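Local coordinates for protein SAR-endolysin (PDB 1XJU) that breaks down the host peptidoglycan as a secreted muramidase once released from the inner membrane, helping phage P1 lyse its host, at residues Ile57-Phe68 and Met81-Cys90. Residues are numbered along the deposited sequence; the frame is centred on the assembly and turned at random.
Sequences ILIAERCINQHF and MTSAAFNMGC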
ATOM      1  N   ILE A  57      -0.270  -9.239  -5.939  1.00  9.29           N
ATOM      2  CA  ILE A  57      -0.951  -8.146  -6.666  1.00  9.38           C
ATOM      3  C   ILE A  57      -2.457  -8.382  -6.671  1.00 10.74           C
ATOM      4  O   ILE A  57      -3.223  -7.449  -6.390  1.00 10.68           O
ATOM      5  CB  ILE A  57      -0.402  -7.960  -8.055  1.00 10.27           C
ATOM      6  CG1 ILE A  57       1.064  -7.514  -7.987  1.00 10.63           C
ATOM      7  CG2 ILE A  57      -1.218  -6.895  -8.831  1.00 11.00           C
ATOM      8  CD1 ILE A  57       1.761  -7.409  -9.317  1.00 11.26           C
ATOM      9  N   LEU A  58      -2.904  -9.622  -6.896  1.00 11.21           N
ATOM     10  CA  LEU A  58      -4.317  -9.945  -6.849  1.00 11.41           C
ATOM     11  C   LEU A  58      -4.920  -9.692  -5.528  1.00 10.48           C
ATOM     12  O   LEU A  58      -6.042  -9.144  -5.474  1.00 10.35           O
ATOM     13  CB  LEU A  58      -4.551 -11.428  -7.264  1.00 13.39           C
ATOM     14  CG  LEU A  58      -6.017 -11.872  -7.438  1.00 15.36           C
ATOM     15  CD1 LEU A  58      -6.677 -11.047  -8.520  1.00 20.65           C
ATOM     16  CD2 LEU A  58      -6.093 -13.332  -7.812  1.00 16.51           C
ATOM     17  N   ILE A  59      -4.252 -10.054  -4.459  1.00 11.24           N
ATOM     18  CA  ILE A  59      -4.710  -9.833  -3.143  1.00 10.17           C
ATOM     19  C   ILE A  59      -4.825  -8.345  -2.836  1.00  9.16           C
ATOM     20  O   ILE A  59      -5.795  -7.897  -2.207  1.00  9.33           O
ATOM     21  CB  ILE A  59      -3.807 -10.547  -2.084  1.00 11.64           C
ATOM     22  CG1 ILE A  59      -3.981 -12.055  -2.158  1.00 12.48           C
ATOM     23  CG2 ILE A  59      -4.156 -10.120  -0.702  1.00 12.67           C
ATOM     24  CD1 ILE A  59      -2.924 -12.817  -1.417  1.00 13.20           C
ATOM     25  N   ALA A  60      -3.886  -7.559  -3.315  1.00  8.44           N
ATOM     26  CA  ALA A  60      -3.950  -6.110  -3.182  1.00  8.07           C
ATOM     27  C   ALA A  60      -5.144  -5.531  -3.901  1.00  7.99           C
ATOM     28  O   ALA A  60      -5.865  -4.686  -3.353  1.00  8.69           O
ATOM     29  CB  ALA A  60      -2.636  -5.504  -3.653  1.00  8.39           C
ATOM     30  N   GLU A  61      -5.392  -5.946  -5.126  1.00  8.50           N
ATOM     31  CA  GLU A  61      -6.550  -5.490  -5.882  1.00  9.05           C
ATOM     32  C   GLU A  61      -7.805  -5.864  -5.154  1.00  8.96           C
ATOM     33  O   GLU A  61      -8.751  -5.059  -5.096  1.00  9.30           O
ATOM     34  CB  GLU A  61      -6.541  -6.078  -7.312  1.00  9.18           C
ATOM     35  CG  GLU A  61      -5.458  -5.518  -8.162  1.00 10.02           C
ATOM     36  CD  GLU A  61      -5.624  -5.662  -9.664  1.00 12.14           C
ATOM     37  OE1 GLU A  61      -4.648  -5.361 -10.368  1.00 14.16           O
ATOM     38  OE2 GLU A  61      -6.736  -5.958 -10.146  1.00 13.44           O
ATOM     39  N   ARG A  62      -7.863  -7.080  -4.600  1.00  9.33           N
ATOM     40  CA  ARG A  62      -9.037  -7.514  -3.852  1.00 10.05           C
ATOM     41  C   ARG A  62      -9.253  -6.674  -2.605  1.00  9.47           C
ATOM     42  O   ARG A  62     -10.414  -6.330  -2.287  1.00  9.91           O
ATOM     43  CB  ARG A  62      -8.939  -8.990  -3.474  1.00 11.36           C
ATOM     44  CG  ARG A  62     -10.163  -9.471  -2.784  1.00 13.19           C
ATOM     45  CD  ARG A  62     -10.266 -10.990  -2.710  1.00 15.25           C
ATOM     46  NE  ARG A  62     -11.640 -11.330  -2.270  1.00 18.51           N
ATOM     47  CZ  ARG A  62     -12.078 -11.237  -1.043  1.00 20.97           C
ATOM     48  NH1 ARG A  62     -13.356 -11.492  -0.792  1.00 19.78           N
ATOM     49  NH2 ARG A  62     -11.269 -10.921  -0.043  1.00 22.69           N
ATOM     50  N   CYS A  63      -8.188  -6.310  -1.923  1.00  9.32           N
ATOM     51  CA  CYS A  63      -8.286  -5.396  -0.805  1.00  9.19           C
ATOM     52  C   CYS A  63      -8.994  -4.101  -1.223  1.00  8.19           C
ATOM     53  O   CYS A  63      -9.932  -3.618  -0.560  1.00  8.86           O
ATOM     54  CB  CYS A  63      -6.876  -5.069  -0.335  1.00  9.42           C
ATOM     55  SG  CYS A  63      -6.810  -3.682   0.866  1.00  9.76           S
ATOM     56  N   ILE A  64      -8.519  -3.496  -2.309  1.00  7.96           N
ATOM     57  CA  ILE A  64      -9.109  -2.243  -2.769  1.00  7.90           C
ATOM     58  C   ILE A  64     -10.566  -2.426  -3.195  1.00  8.29           C
ATOM     59  O   ILE A  64     -11.418  -1.575  -2.889  1.00  8.33           O
ATOM     60  CB  ILE A  64      -8.188  -1.612  -3.838  1.00  7.66           C
ATOM     61  CG1 ILE A  64      -6.755  -1.401  -3.308  1.00  7.63           C
ATOM     62  CG2 ILE A  64      -8.751  -0.335  -4.400  1.00  7.95           C
ATOM     63  CD1 ILE A  64      -6.683  -0.685  -1.955  1.00  8.08           C
ATOM     64  N   ASN A  65     -10.850  -3.481  -3.905  1.00  8.85           N
ATOM     65  CA  ASN A  65     -12.225  -3.737  -4.300  1.00  9.39           C
ATOM     66  C   ASN A  65     -13.129  -3.966  -3.110  1.00  9.03           C
ATOM     67  O   ASN A  65     -14.266  -3.423  -3.053  1.00 10.10           O
ATOM     68  CB  ASN A  65     -12.279  -4.927  -5.289  1.00  9.87           C
ATOM     69  CG  ASN A  65     -11.803  -4.550  -6.650  1.00 10.21           C
ATOM     70  OD1 ASN A  65     -11.887  -3.384  -7.065  1.00 10.74           O
ATOM     71  ND2 ASN A  65     -11.256  -5.519  -7.378  1.00 11.68           N
ATOM     72  N   GLN A  66     -12.693  -4.802  -2.174  1.00  9.48           N
ATOM     73  CA  GLN A  66     -13.577  -5.181  -1.075  1.00  9.69           C
ATOM     74  C   GLN A  66     -13.766  -4.128  -0.043  1.00  9.71           C
ATOM     75  O   GLN A  66     -14.883  -3.986   0.519  1.00 11.94           O
ATOM     76  CB  GLN A  66     -13.054  -6.431  -0.396  1.00 10.94           C
ATOM     77  CG  GLN A  66     -13.181  -7.682  -1.188  1.00 12.83           C
ATOM     78  CD  GLN A  66     -14.626  -7.972  -1.516  1.00 16.81           C
ATOM     79  OE1 GLN A  66     -15.502  -7.892  -0.642  1.00 19.68           O
ATOM     80  NE2 GLN A  66     -14.896  -8.255  -2.773  1.00 20.30           N
ATOM     81  N   HIS A  67     -12.736  -3.325   0.196  1.00  9.15           N
ATOM     82  CA  HIS A  67     -12.716  -2.453   1.340  1.00  9.47           C
ATOM     83  C   HIS A  67     -12.569  -0.962   1.053  1.00  8.60           C
ATOM     84  O   HIS A  67     -12.628  -0.167   1.975  1.00  9.80           O
ATOM     85  CB  HIS A  67     -11.685  -2.920   2.360  1.00  9.75           C
ATOM     86  CG  HIS A  67     -11.915  -4.309   2.791  1.00 10.67           C
ATOM     87  ND1 HIS A  67     -13.079  -4.720   3.406  1.00 10.93           N
ATOM     88  CD2 HIS A  67     -11.129  -5.406   2.681  1.00 10.73           C
ATOM     89  CE1 HIS A  67     -13.005  -6.016   3.634  1.00 12.62           C
ATOM     90  NE2 HIS A  67     -11.843  -6.454   3.191  1.00 12.01           N
ATOM     91  N   PHE A  68     -12.321  -0.600  -0.217  1.00  8.47           N
ATOM     92  CA  PHE A  68     -12.078   0.768  -0.622  1.00  8.55           C
ATOM     93  C   PHE A  68     -12.911   1.186  -1.826  1.00  8.26           C
ATOM     94  O   PHE A  68     -12.613   2.186  -2.467  1.00  8.53           O
ATOM     95  CB  PHE A  68     -10.568   1.012  -0.862  1.00  8.48           C
ATOM     96  CG  PHE A  68      -9.744   0.870   0.379  1.00  8.17           C
ATOM     97  CD1 PHE A  68      -9.386   1.945   1.103  1.00  8.86           C
ATOM     98  CD2 PHE A  68      -9.352  -0.360   0.819  1.00  8.83           C
ATOM     99  CE1 PHE A  68      -8.647   1.824   2.246  1.00  9.28           C
ATOM    100  CE2 PHE A  68      -8.627  -0.510   1.994  1.00  9.79           C
ATOM    101  CZ  PHE A  68      -8.269   0.579   2.729  1.00  9.75           C
ATOM    102  N   MET A  81      -3.833   2.844  -5.411  1.00  7.28           N
ATOM    103  CA  MET A  81      -4.255   2.226  -4.162  1.00  6.96           C
ATOM    104  C   MET A  81      -3.815   0.766  -4.087  1.00  7.32           C
ATOM    105  O   MET A  81      -3.437   0.260  -3.024  1.00  7.45           O
ATOM    106  CB  MET A  81      -5.782   2.341  -4.012  1.00  6.98           C
ATOM    107  CG  MET A  81      -6.229   3.778  -3.729  1.00  7.33           C
ATOM    108  SD  MET A  81      -5.651   4.431  -2.132  1.00  8.14           S
ATOM    109  CE  MET A  81      -6.607   3.405  -0.977  1.00  9.47           C
ATOM    110  N   THR A  82      -3.834   0.068  -5.208  1.00  7.20           N
ATOM    111  CA  THR A  82      -3.365  -1.302  -5.268  1.00  7.59           C
ATOM    112  C   THR A  82      -1.886  -1.346  -4.927  1.00  6.88           C
ATOM    113  O   THR A  82      -1.440  -2.203  -4.170  1.00  7.49           O
ATOM    114  CB  THR A  82      -3.608  -1.924  -6.651  1.00  7.27           C
ATOM    115  OG1 THR A  82      -5.031  -2.101  -6.848  1.00  8.41           O
ATOM    116  CG2 THR A  82      -2.954  -3.304  -6.775  1.00  8.09           C
ATOM    117  N   SER A  83      -1.100  -0.457  -5.499  1.00  7.32           N
ATOM    118  CA  SER A  83       0.324  -0.347  -5.168  1.00  7.46           C
ATOM    119  C   SER A  83       0.504  -0.172  -3.671  1.00  7.25           C
ATOM    120  O   SER A  83       1.338  -0.869  -3.066  1.00  7.86           O
ATOM    121  CB  SER A  83       0.913   0.832  -5.937  1.00  7.81           C
ATOM    122  OG  SER A  83       2.250   1.112  -5.515  1.00  8.35           O
ATOM    123  N   ALA A  84      -0.241   0.732  -3.032  1.00  7.13           N
ATOM    124  CA  ALA A  84      -0.113   0.955  -1.608  1.00  7.37           C
ATOM    125  C   ALA A  84      -0.486  -0.301  -0.836  1.00  7.04           C
ATOM    126  O   ALA A  84       0.208  -0.662   0.142  1.00  7.72           O
ATOM    127  CB  ALA A  84      -0.982   2.134  -1.189  1.00  7.59           C
ATOM    128  N   ALA A  85      -1.548  -0.973  -1.224  1.00  6.80           N
ATOM    129  CA  ALA A  85      -1.984  -2.182  -0.541  1.00  6.93           C
ATOM    130  C   ALA A  85      -0.940  -3.299  -0.713  1.00  7.47           C
ATOM    131  O   ALA A  85      -0.714  -4.079   0.205  1.00  7.98           O
ATOM    132  CB  ALA A  85      -3.335  -2.618  -1.029  1.00  8.02           C
ATOM    133  N   PHE A  86      -0.325  -3.399  -1.870  1.00  7.37           N
ATOM    134  CA  PHE A  86       0.716  -4.395  -2.115  1.00  7.71           C
ATOM    135  C   PHE A  86       1.868  -4.162  -1.155  1.00  7.29           C
ATOM    136  O   PHE A  86       2.427  -5.096  -0.571  1.00  7.82           O
ATOM    137  CB  PHE A  86       1.181  -4.307  -3.555  1.00  8.11           C
ATOM    138  CG  PHE A  86       2.291  -5.244  -3.904  1.00  8.06           C
ATOM    139  CD1 PHE A  86       3.597  -4.864  -3.799  1.00  7.95           C
ATOM    140  CD2 PHE A  86       2.002  -6.533  -4.369  1.00  8.85           C
ATOM    141  CE1 PHE A  86       4.635  -5.725  -4.124  1.00  8.34           C
ATOM    142  CE2 PHE A  86       3.039  -7.393  -4.736  1.00  9.42           C
ATOM    143  CZ  PHE A  86       4.365  -6.968  -4.595  1.00  8.57           C
ATOM    144  N   ASN A  87       2.270  -2.909  -1.006  1.00  7.21           N
ATOM    145  CA  ASN A  87       3.471  -2.554  -0.249  1.00  8.10           C
ATOM    146  C   ASN A  87       3.216  -2.574   1.243  1.00  8.06           C
ATOM    147  O   ASN A  87       4.119  -2.941   2.003  1.00  9.92           O
ATOM    148  CB  ASN A  87       3.896  -1.158  -0.730  1.00  8.51           C
ATOM    149  CG  ASN A  87       5.277  -0.727  -0.412  1.00 11.14           C
ATOM    150  OD1 ASN A  87       5.477   0.518  -0.276  1.00 10.19           O
ATOM    151  ND2 ASN A  87       6.290  -1.658  -0.487  1.00 12.63           N
ATOM    152  N   MET A  88       2.014  -2.165   1.683  1.00  8.34           N
ATOM    153  CA  MET A  88       1.720  -1.926   3.096  1.00  9.10           C
ATOM    154  C   MET A  88       0.762  -2.922   3.711  1.00  9.63           C
ATOM    155  O   MET A  88       0.757  -3.056   4.942  1.00 10.53           O
ATOM    156  CB  MET A  88       1.137  -0.529   3.282  1.00 10.09           C
ATOM    157  CG  MET A  88       2.036   0.581   2.732  1.00 10.52           C
ATOM    158  SD  MET A  88       3.728   0.556   3.357  1.00 11.32           S
ATOM    159  CE  MET A  88       3.446   1.379   4.943  1.00 13.17           C
ATOM    160  N   GLY A  89       0.005  -3.648   2.915  1.00  8.93           N
ATOM    161  CA  GLY A  89      -0.991  -4.578   3.410  1.00  9.95           C
ATOM    162  C   GLY A  89      -2.327  -3.918   3.616  1.00  9.09           C
ATOM    163  O   GLY A  89      -2.441  -2.713   3.926  1.00 10.27           O
ATOM    164  N   CYS A  90      -3.363  -4.721   3.462  1.00  9.62           N
ATOM    165  CA  CYS A  90      -4.743  -4.196   3.551  1.00 10.01           C
ATOM    166  C   CYS A  90      -5.075  -3.677   4.941  1.00 10.59           C
ATOM    167  O   CYS A  90      -5.631  -2.571   5.090  1.00 10.75           O
ATOM    168  CB  CYS A  90      -5.744  -5.252   3.136  1.00 10.47           C
ATOM    169  SG  CYS A  90      -7.343  -4.586   2.613  1.00 11.37           S
TER
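C63 and C90 join the two segments covalently: their SG atoms lie 2.0 Å apart and the disulfide torsion of 84° is close to the relaxed right angle. Both sulfurs reach the meeting point because each stands opposite the backbone N of its own residue. The C90 sulfur also lies at the edge of the F68 ring, near its plane, and approaches the H67 ring obliquely, C90 SG lying 3.9 Å from H67 CD2.

The remaining contacts are packing of methyl and methylene groups, on one another, on rings and on backbone atoms. The parts of helices 46-67 and 75-88 that meet here, 57-67 and 81-88, run at 119° with axes 8.1 Å apart, a close approach made possible by alanines. A60 is small enough for its CB to lie 3.5 Å from T82 O, against the backbone, and to touch A85 CB. T82 is a knob set among I57, A60, E61 and I64; its CG2 packs 3.6 Å from the aliphatic CG of E61, while its OG1 is satisfied by F78 O within its own helix. The carboxylate of E61 turns elsewhere, to T2 and the R1 amino group. I64 bends CD1 back over M81 CB, M81 O and A85 CB, and the flexible M81 chain curls to bring CE 3.8 Å from F68 CD1. At the other end, F86 CE2 meets I57 CG1 at 3.8 Å, its ring also edge-to-face with W53 and about 6 Å from the side chain of the catalytic C23.

Small apolar groups thus let the helices pass closely, consistent with a crossing shaped by packing within this phage-lysozyme fold, and a disulfide distinct from the C16-C23 bond of the inactive form fastens one end.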